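Long-range contacts in putative lipoprotein (Campylobacter jejuni subsp. jejuni, PDB 2G5G), which binds two cofacial haems as a dimer, with tyrosine as iron ligand, and probably serves in bacterial haem transport: residues A[47-52]-A[121-126]; A[243-248]-A[257-262]. All blocks are in the same frame, centred on the assembly; numbering follows the deposited sequence.

Contact 1: A[47-52]-A[121-126]; sequences LGEKHD and KDYEQF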
ATOM      1  N   LEU A  47      -0.999  11.632  24.383  1.00 18.46           N
ATOM      2  CA  LEU A  47      -0.095  10.607  24.952  1.00 19.27           C
ATOM      3  C   LEU A  47       0.514   9.831  23.801  1.00 20.22           C
ATOM      4  O   LEU A  47      -0.193   9.069  23.095  1.00 20.00           O
ATOM      5  CB  LEU A  47      -0.879   9.620  25.819  1.00 19.18           C
ATOM      6  CG  LEU A  47      -0.323   9.115  27.153  1.00 22.81           C
ATOM      7  CD1 LEU A  47      -0.957   7.794  27.583  1.00 20.87           C
ATOM      8  CD2 LEU A  47       1.207   9.176  27.402  1.00 22.14           C
ATOM      9  N   GLY A  48       1.813  10.051  23.586  1.00 20.56           N
ATOM     10  CA  GLY A  48       2.533   9.462  22.469  1.00 21.44           C
ATOM     11  C   GLY A  48       3.192   8.162  22.897  1.00 21.89           C
ATOM     12  O   GLY A  48       3.796   8.105  23.963  1.00 22.48           O
ATOM     13  N   GLU A  49       3.073   7.145  22.045  1.00 23.05           N
ATOM     14  CA  GLU A  49       3.584   5.810  22.334  1.00 23.56           C
ATOM     15  C   GLU A  49       4.365   5.219  21.142  1.00 24.44           C
ATOM     16  O   GLU A  49       4.243   5.680  20.002  1.00 24.96           O
ATOM     17  CB  GLU A  49       2.436   4.861  22.719  1.00 23.88           C
ATOM     18  CG  GLU A  49       1.493   4.553  21.539  1.00 22.10           C
ATOM     19  CD  GLU A  49       0.798   3.169  21.625  1.00 23.57           C
ATOM     20  OE1 GLU A  49       0.838   2.502  22.674  1.00 24.29           O
ATOM     21  OE2 GLU A  49       0.224   2.763  20.604  1.00 22.28           O
ATOM     22  N   LYS A  50       5.169   4.207  21.442  1.00 26.26           N
ATOM     23  CA  LYS A  50       5.696   3.296  20.424  1.00 28.68           C
ATOM     24  C   LYS A  50       4.763   2.058  20.482  1.00 29.39           C
ATOM     25  O   LYS A  50       4.617   1.457  21.547  1.00 28.39           O
ATOM     26  CB  LYS A  50       7.137   2.919  20.777  1.00 29.17           C
ATOM     27  CG  LYS A  50       7.851   2.034  19.730  1.00 30.31           C
ATOM     28  CD  LYS A  50       9.291   1.772  20.173  1.00 29.82           C
ATOM     29  CE  LYS A  50      10.007   0.809  19.218  1.00 32.08           C
ATOM     30  NZ  LYS A  50       9.707  -0.612  19.568  1.00 31.75           N
ATOM     31  N   HIS A  51       4.158   1.703  19.349  1.00 30.92           N
ATOM     32  CA  HIS A  51       2.978   0.810  19.331  1.00 33.97           C
ATOM     33  C   HIS A  51       3.177  -0.617  19.869  1.00 35.05           C
ATOM     34  O   HIS A  51       2.212  -1.263  20.290  1.00 36.11           O
ATOM     35  CB  HIS A  51       2.325   0.802  17.943  1.00 33.60           C
ATOM     36  CG  HIS A  51       1.866   2.154  17.474  1.00 36.94           C
ATOM     37  ND1 HIS A  51       0.868   2.873  18.106  1.00 39.42           N
ATOM     38  CD2 HIS A  51       2.265   2.916  16.427  1.00 37.23           C
ATOM     39  CE1 HIS A  51       0.674   4.016  17.468  1.00 35.98           C
ATOM     40  NE2 HIS A  51       1.518   4.070  16.455  1.00 39.72           N
ATOM     41  N   ASP A  52       4.428  -1.086  19.908  1.00 35.86           N
ATOM     42  CA  ASP A  52       4.719  -2.456  20.353  1.00 37.11           C
ATOM     43  C   ASP A  52       5.518  -2.475  21.641  1.00 37.45           C
ATOM     44  O   ASP A  52       6.054  -3.517  22.022  1.00 38.13           O
ATOM     45  CB  ASP A  52       5.461  -3.257  19.258  1.00 37.92           C
ATOM     46  CG  ASP A  52       6.745  -2.570  18.764  1.00 39.52           C
ATOM     47  OD1 ASP A  52       7.205  -1.590  19.395  1.00 42.75           O
ATOM     48  OD2 ASP A  52       7.302  -3.006  17.725  1.00 41.60           O
ATOM     49  N   LYS A 121      -3.297  -7.640  21.539  1.00 40.69           N
ATOM     50  CA  LYS A 121      -2.363  -7.895  22.647  1.00 40.96           C
ATOM     51  C   LYS A 121      -1.727  -6.614  23.184  1.00 39.16           C
ATOM     52  O   LYS A 121      -1.547  -6.445  24.401  1.00 39.40           O
ATOM     53  CB  LYS A 121      -1.251  -8.873  22.200  1.00 41.00           C
ATOM     54  CG  LYS A 121       0.043  -8.793  23.051  1.00 43.04           C
ATOM     55  CD  LYS A 121       0.853 -10.101  23.045  1.00 43.94           C
ATOM     56  CE  LYS A 121       0.318 -11.068  24.117  1.00 46.88           C
ATOM     57  NZ  LYS A 121       0.345 -12.490  23.662  1.00 49.50           N
ATOM     58  N   ASP A 122      -1.402  -5.720  22.262  1.00 37.98           N
ATOM     59  CA  ASP A 122      -0.712  -4.463  22.563  1.00 36.80           C
ATOM     60  C   ASP A 122      -1.653  -3.361  23.056  1.00 36.22           C
ATOM     61  O   ASP A 122      -1.202  -2.249  23.373  1.00 34.62           O
ATOM     62  CB  ASP A 122       0.021  -3.979  21.308  1.00 36.49           C
ATOM     63  CG  ASP A 122       1.219  -4.853  20.959  1.00 37.34           C
ATOM     64  OD1 ASP A 122       1.735  -5.519  21.875  1.00 36.95           O
ATOM     65  OD2 ASP A 122       1.638  -4.855  19.784  1.00 36.51           O
ATOM     66  N   TYR A 123      -2.953  -3.673  23.112  1.00 35.52           N
ATOM     67  CA  TYR A 123      -3.987  -2.680  23.439  1.00 34.95           C
ATOM     68  C   TYR A 123      -4.978  -3.136  24.510  1.00 35.13           C
ATOM     69  O   TYR A 123      -5.626  -2.313  25.130  1.00 34.02           O
ATOM     70  CB  TYR A 123      -4.665  -2.179  22.155  1.00 34.78           C
ATOM     71  CG  TYR A 123      -3.667  -1.407  21.348  1.00 34.14           C
ATOM     72  CD1 TYR A 123      -2.951  -2.016  20.313  1.00 34.39           C
ATOM     73  CD2 TYR A 123      -3.348  -0.082  21.688  1.00 35.19           C
ATOM     74  CE1 TYR A 123      -1.962  -1.316  19.601  1.00 34.32           C
ATOM     75  CE2 TYR A 123      -2.365   0.622  20.983  1.00 35.67           C
ATOM     76  CZ  TYR A 123      -1.681  -0.001  19.943  1.00 35.37           C
ATOM     77  OH  TYR A 123      -0.726   0.683  19.243  1.00 34.59           O
ATOM     78  N   GLU A 124      -5.039  -4.439  24.776  1.00 35.14           N
ATOM     79  CA  GLU A 124      -6.075  -4.970  25.659  1.00 35.48           C
ATOM     80  C   GLU A 124      -6.088  -4.402  27.057  1.00 35.36           C
ATOM     81  O   GLU A 124      -7.160  -4.120  27.591  1.00 34.86           O
ATOM     82  CB  GLU A 124      -6.028  -6.513  25.730  1.00 35.88           C
ATOM     83  CG  GLU A 124      -4.855  -7.094  26.496  1.00 38.53           C
ATOM     84  CD  GLU A 124      -5.101  -8.534  26.904  0.90 43.91           C
ATOM     85  OE1 GLU A 124      -5.809  -9.271  26.155  0.90 42.48           O
ATOM     86  OE2 GLU A 124      -4.590  -8.914  27.981  0.90 46.15           O
ATOM     87  N   GLN A 125      -4.912  -4.256  27.658  1.00 35.10           N
ATOM     88  CA  GLN A 125      -4.821  -3.813  29.043  1.00 36.80           C
ATOM     89  C   GLN A 125      -5.370  -2.394  29.153  1.00 35.34           C
ATOM     90  O   GLN A 125      -6.213  -2.122  30.009  1.00 35.57           O
ATOM     91  CB  GLN A 125      -3.373  -3.876  29.556  1.00 36.50           C
ATOM     92  CG  GLN A 125      -3.201  -3.631  31.068  1.00 40.32           C
ATOM     93  CD  GLN A 125      -1.736  -3.492  31.489  1.00 40.77           C
ATOM     94  OE1 GLN A 125      -0.820  -3.577  30.654  1.00 47.85           O
ATOM     95  NE2 GLN A 125      -1.509  -3.277  32.788  1.00 44.67           N
ATOM     96  N   PHE A 126      -4.896  -1.507  28.282  1.00 34.17           N
ATOM     97  CA  PHE A 126      -5.297  -0.099  28.344  1.00 33.01           C
ATOM     98  C   PHE A 126      -6.777   0.074  27.977  1.00 33.11           C
ATOM     99  O   PHE A 126      -7.536   0.748  28.703  1.00 33.27           O
ATOM    100  CB  PHE A 126      -4.436   0.752  27.411  1.00 31.71           C
ATOM    101  CG  PHE A 126      -4.818   2.221  27.391  1.00 28.39           C
ATOM    102  CD1 PHE A 126      -4.629   3.007  28.511  1.00 25.76           C
ATOM    103  CD2 PHE A 126      -5.342   2.802  26.237  1.00 27.44           C
ATOM    104  CE1 PHE A 126      -4.965   4.362  28.494  1.00 26.40           C
ATOM    105  CE2 PHE A 126      -5.664   4.174  26.200  1.00 23.56           C
ATOM    106  CZ  PHE A 126      -5.478   4.939  27.337  1.00 22.72           C
TER
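Tyr123 reaches across to the end of strand 44-49 and donates a hydrogen bond to Glu49, with OH 2.7 Å from OE2. The bond uses the syn lone pair of OE2, and the carboxylate and ring planes stand 58° apart. The same OE2 accepts a second hydrogen bond from within segment 47-52: ND1 of His51 lies 2.6 Å from Glu49 OE2, reaching it on the anti side and somewhat out of the carboxylate plane. Two donors thus grip one buried oxygen, while OE1 is held by Lys57 and Gln60, so both carboxylate oxygens have partners. Glutamate suits the place because its chain, extended beyond CG (chi2 152°), carries the carboxylate out to the phenol.

This cluster sits at the C-terminal end of an inner, parallel strand in the ChaN-type haem-uptake fold, where Tyr123 occupies the N-cap position of helix 124-131. The side chain of His51 comes within about 7 Å of a bound haem. Lys57 also makes a cation-pi contact with the tyrosine ring.

Toward solvent the fit is looser. Asp122 only leans on the turn, its CB 3.6 Å from the carbonyl O of His51, and its OD2 is 3.9 Å from CA of Asp52. Exposed Asp52 instead turns its carboxylate to Lys50, whose NZ forms a salt bridge 2.7 Å from Asp52 OD1.

Contact 2: A[243-248]-A[257-262]; sequences IVVVNL and DSDYVL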
ATOM      1  N   ILE A 243      -3.767  22.624  25.637  1.00 18.20           N
ATOM      2  CA  ILE A 243      -3.224  21.394  25.065  1.00 17.63           C
ATOM      3  C   ILE A 243      -1.935  20.999  25.802  1.00 17.91           C
ATOM      4  O   ILE A 243      -1.027  21.828  25.966  1.00 17.56           O
ATOM      5  CB  ILE A 243      -2.844  21.587  23.563  1.00 19.16           C
ATOM      6  CG1 ILE A 243      -3.943  22.352  22.745  1.00 16.69           C
ATOM      7  CG2 ILE A 243      -2.496  20.230  22.933  1.00 19.28           C
ATOM      8  CD1 ILE A 243      -5.410  21.683  22.833  1.00 14.52           C
ATOM      9  N   VAL A 244      -1.810  19.727  26.169  1.00 16.61           N
ATOM     10  CA  VAL A 244      -0.575  19.221  26.799  1.00 16.98           C
ATOM     11  C   VAL A 244      -0.189  17.884  26.155  1.00 17.33           C
ATOM     12  O   VAL A 244      -1.052  17.032  25.863  1.00 16.89           O
ATOM     13  CB  VAL A 244      -0.666  19.094  28.356  1.00 17.39           C
ATOM     14  CG1 VAL A 244      -1.715  18.041  28.763  1.00 17.00           C
ATOM     15  CG2 VAL A 244       0.699  18.752  28.939  1.00 16.59           C
ATOM     16  N   VAL A 245       1.113  17.723  25.938  1.00 16.58           N
ATOM     17  CA  VAL A 245       1.639  16.571  25.214  1.00 17.74           C
ATOM     18  C   VAL A 245       2.603  15.825  26.111  1.00 17.49           C
ATOM     19  O   VAL A 245       3.556  16.416  26.652  1.00 18.25           O
ATOM     20  CB  VAL A 245       2.362  16.961  23.892  1.00 16.34           C
ATOM     21  CG1 VAL A 245       2.863  15.690  23.169  1.00 19.21           C
ATOM     22  CG2 VAL A 245       1.466  17.843  22.982  1.00 17.65           C
ATOM     23  N   VAL A 246       2.321  14.543  26.295  1.00 16.93           N
ATOM     24  CA  VAL A 246       3.166  13.667  27.101  1.00 18.30           C
ATOM     25  C   VAL A 246       3.689  12.568  26.215  1.00 19.59           C
ATOM     26  O   VAL A 246       2.906  11.799  25.627  1.00 20.27           O
ATOM     27  CB  VAL A 246       2.405  13.016  28.266  1.00 17.74           C
ATOM     28  CG1 VAL A 246       3.370  12.062  29.082  1.00 19.29           C
ATOM     29  CG2 VAL A 246       1.826  14.074  29.205  1.00 18.50           C
ATOM     30  N   ASN A 247       5.006  12.459  26.103  1.00 20.30           N
ATOM     31  CA  ASN A 247       5.547  11.438  25.200  1.00 21.82           C
ATOM     32  C   ASN A 247       6.201  10.361  26.040  1.00 21.63           C
ATOM     33  O   ASN A 247       6.892  10.666  27.020  1.00 21.41           O
ATOM     34  CB  ASN A 247       6.558  11.986  24.183  1.00 20.79           C
ATOM     35  CG  ASN A 247       6.884  10.946  23.079  1.00 24.41           C
ATOM     36  OD1 ASN A 247       8.028  10.787  22.640  1.00 26.93           O
ATOM     37  ND2 ASN A 247       5.876  10.220  22.666  1.00 22.56           N
ATOM     38  N   LEU A 248       5.955   9.116  25.665  1.00 22.26           N
ATOM     39  CA  LEU A 248       6.597   7.953  26.297  1.00 22.90           C
ATOM     40  C   LEU A 248       7.861   7.667  25.474  1.00 24.46           C
ATOM     41  O   LEU A 248       7.771   7.292  24.306  1.00 24.47           O
ATOM     42  CB  LEU A 248       5.619   6.758  26.303  1.00 23.28           C
ATOM     43  CG  LEU A 248       4.250   7.088  26.939  1.00 20.82           C
ATOM     44  CD1 LEU A 248       3.282   5.887  26.786  1.00 25.22           C
ATOM     45  CD2 LEU A 248       4.393   7.556  28.399  1.00 21.03           C
ATOM     46  N   ASP A 257       9.312  17.891  21.114  1.00 21.42           N
ATOM     47  CA  ASP A 257       8.225  17.012  20.704  1.00 21.93           C
ATOM     48  C   ASP A 257       7.052  17.018  21.692  1.00 20.85           C
ATOM     49  O   ASP A 257       5.945  16.633  21.340  1.00 20.61           O
ATOM     50  CB  ASP A 257       8.722  15.570  20.556  1.00 22.24           C
ATOM     51  CG  ASP A 257       9.295  15.286  19.193  1.00 22.66           C
ATOM     52  OD1 ASP A 257       8.969  16.005  18.241  1.00 24.95           O
ATOM     53  OD2 ASP A 257      10.080  14.325  19.078  1.00 28.18           O
ATOM     54  N   SER A 258       7.291  17.409  22.936  1.00 19.94           N
ATOM     55  CA  SER A 258       6.258  17.177  23.949  1.00 19.45           C
ATOM     56  C   SER A 258       6.446  18.177  25.108  1.00 18.77           C
ATOM     57  O   SER A 258       7.389  18.952  25.087  1.00 19.11           O
ATOM     58  CB  SER A 258       6.353  15.715  24.406  1.00 19.00           C
ATOM     59  OG  SER A 258       7.504  15.492  25.210  1.00 19.78           O
ATOM     60  N   ASP A 259       5.538  18.176  26.080  1.00 17.61           N
ATOM     61  CA  ASP A 259       5.643  19.011  27.289  1.00 17.46           C
ATOM     62  C   ASP A 259       6.189  18.232  28.486  1.00 17.83           C
ATOM     63  O   ASP A 259       6.779  18.812  29.425  1.00 17.40           O
ATOM     64  CB  ASP A 259       4.268  19.603  27.625  1.00 16.64           C
ATOM     65  CG  ASP A 259       3.728  20.442  26.474  1.00 18.99           C
ATOM     66  OD1 ASP A 259       4.412  21.450  26.119  1.00 18.27           O
ATOM     67  OD2 ASP A 259       2.680  20.077  25.885  1.00 17.55           O
ATOM     68  N   TYR A 260       5.980  16.925  28.460  1.00 18.28           N
ATOM     69  CA  TYR A 260       6.526  16.013  29.476  1.00 18.65           C
ATOM     70  C   TYR A 260       7.060  14.810  28.749  1.00 19.87           C
ATOM     71  O   TYR A 260       6.538  14.434  27.676  1.00 19.47           O
ATOM     72  CB  TYR A 260       5.447  15.590  30.510  1.00 19.59           C
ATOM     73  CG  TYR A 260       4.923  16.762  31.298  1.00 19.55           C
ATOM     74  CD1 TYR A 260       3.767  17.451  30.868  1.00 21.74           C
ATOM     75  CD2 TYR A 260       5.589  17.229  32.429  1.00 20.25           C
ATOM     76  CE1 TYR A 260       3.291  18.545  31.577  1.00 21.19           C
ATOM     77  CE2 TYR A 260       5.118  18.338  33.148  1.00 19.85           C
ATOM     78  CZ  TYR A 260       3.972  18.990  32.699  1.00 19.99           C
ATOM     79  OH  TYR A 260       3.478  20.113  33.325  1.00 21.91           O
ATOM     80  N   VAL A 261       8.097  14.168  29.312  1.00 19.60           N
ATOM     81  CA  VAL A 261       8.567  12.956  28.693  1.00 21.00           C
ATOM     82  C   VAL A 261       8.855  11.954  29.800  1.00 22.15           C
ATOM     83  O   VAL A 261       9.387  12.301  30.857  1.00 21.19           O
ATOM     84  CB  VAL A 261       9.764  13.219  27.677  1.00 21.79           C
ATOM     85  CG1 VAL A 261      10.929  13.887  28.373  1.00 22.24           C
ATOM     86  CG2 VAL A 261      10.166  11.940  26.939  1.00 23.33           C
ATOM     87  N   LEU A 262       8.411  10.722  29.577  1.00 22.75           N
ATOM     88  CA  LEU A 262       8.722   9.641  30.494  1.00 24.11           C
ATOM     89  C   LEU A 262       9.944   8.952  29.976  1.00 24.11           C
ATOM     90  O   LEU A 262      10.011   8.608  28.804  1.00 24.49           O
ATOM     91  CB  LEU A 262       7.557   8.648  30.613  1.00 24.06           C
ATOM     92  CG  LEU A 262       6.599   9.031  31.730  1.00 24.56           C
ATOM     93  CD1 LEU A 262       5.729  10.192  31.204  1.00 22.95           C
ATOM     94  CD2 LEU A 262       5.697   7.816  32.124  1.00 26.14           C
TER
HETATM   95  O   HOH W   1       1.262  21.702  24.273  1.00 20.63           O
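Strands 243-248 and 260-262 run parallel at 18° to each other, 4.7 Å apart at their closest, pairing Val246 with Tyr260, Asn247 with Val261 and Leu248 with Leu262 in the mixed central sheet. Asn247 makes both hydrogen bonds of the parallel ladder, its N to Tyr260 O at 3.0 Å and its O to Leu262 N, the residues either side of Val261. Before the ladder, Val245 O accepts two backbone hydrogen bonds, from the N atoms of Asp259 and Tyr260.

Val244, Val246, Leu248, Tyr260 and Leu262 make an apolar row under helices 32-39 and 54-73. Branched and aromatic residues suit this face: CG2 of Val244 meets the ring edge of Tyr260 in its plane, 3.7 Å from CE1, and CG1 of Val246 lies 3.7 Å from CD1 of Leu262. The two leucines lie side by side, pointing the same way.

The face of Asn247 and Val261 is more mixed. Asn247 ND2 is hydrogen-bonded to Ser221 OG. Ser258 OG (chi1 72°) donates to Tyr260 O from above the carbonyl plane, on the face opposite Asn247 N. Where regular pairing has not yet begun, Asp259 OD2 replaces a backbone carbonyl, accepting Val245 N at 2.8 Å through its anti lone pair; His25 and Lys226 hold OD1. A water donates to both OD2 of Asp259 (2.7 Å) and O of Ile243.

Overall arrangement
Contact 1 closes before contact 2 opens along the chain, and their centres lie 16 Å apart. They meet in one mixed sheet, where strand 44-49 is flanked by 243-248 on one side and 214-220 on the other, with 260-264 next beyond 243-248. Gly48 ties them directly: its N is 2.9 Å from Val246 O and its O 2.9 Å from Leu248 N, both probable hydrogen bonds. Helix 54-73 also spans both, touching Leu47 and Phe126 in contact 1 and Leu248 and Leu262 in contact 2. The C-terminal strands thus build outward from the strand that carries Glu49 and leads into His51, near the haem.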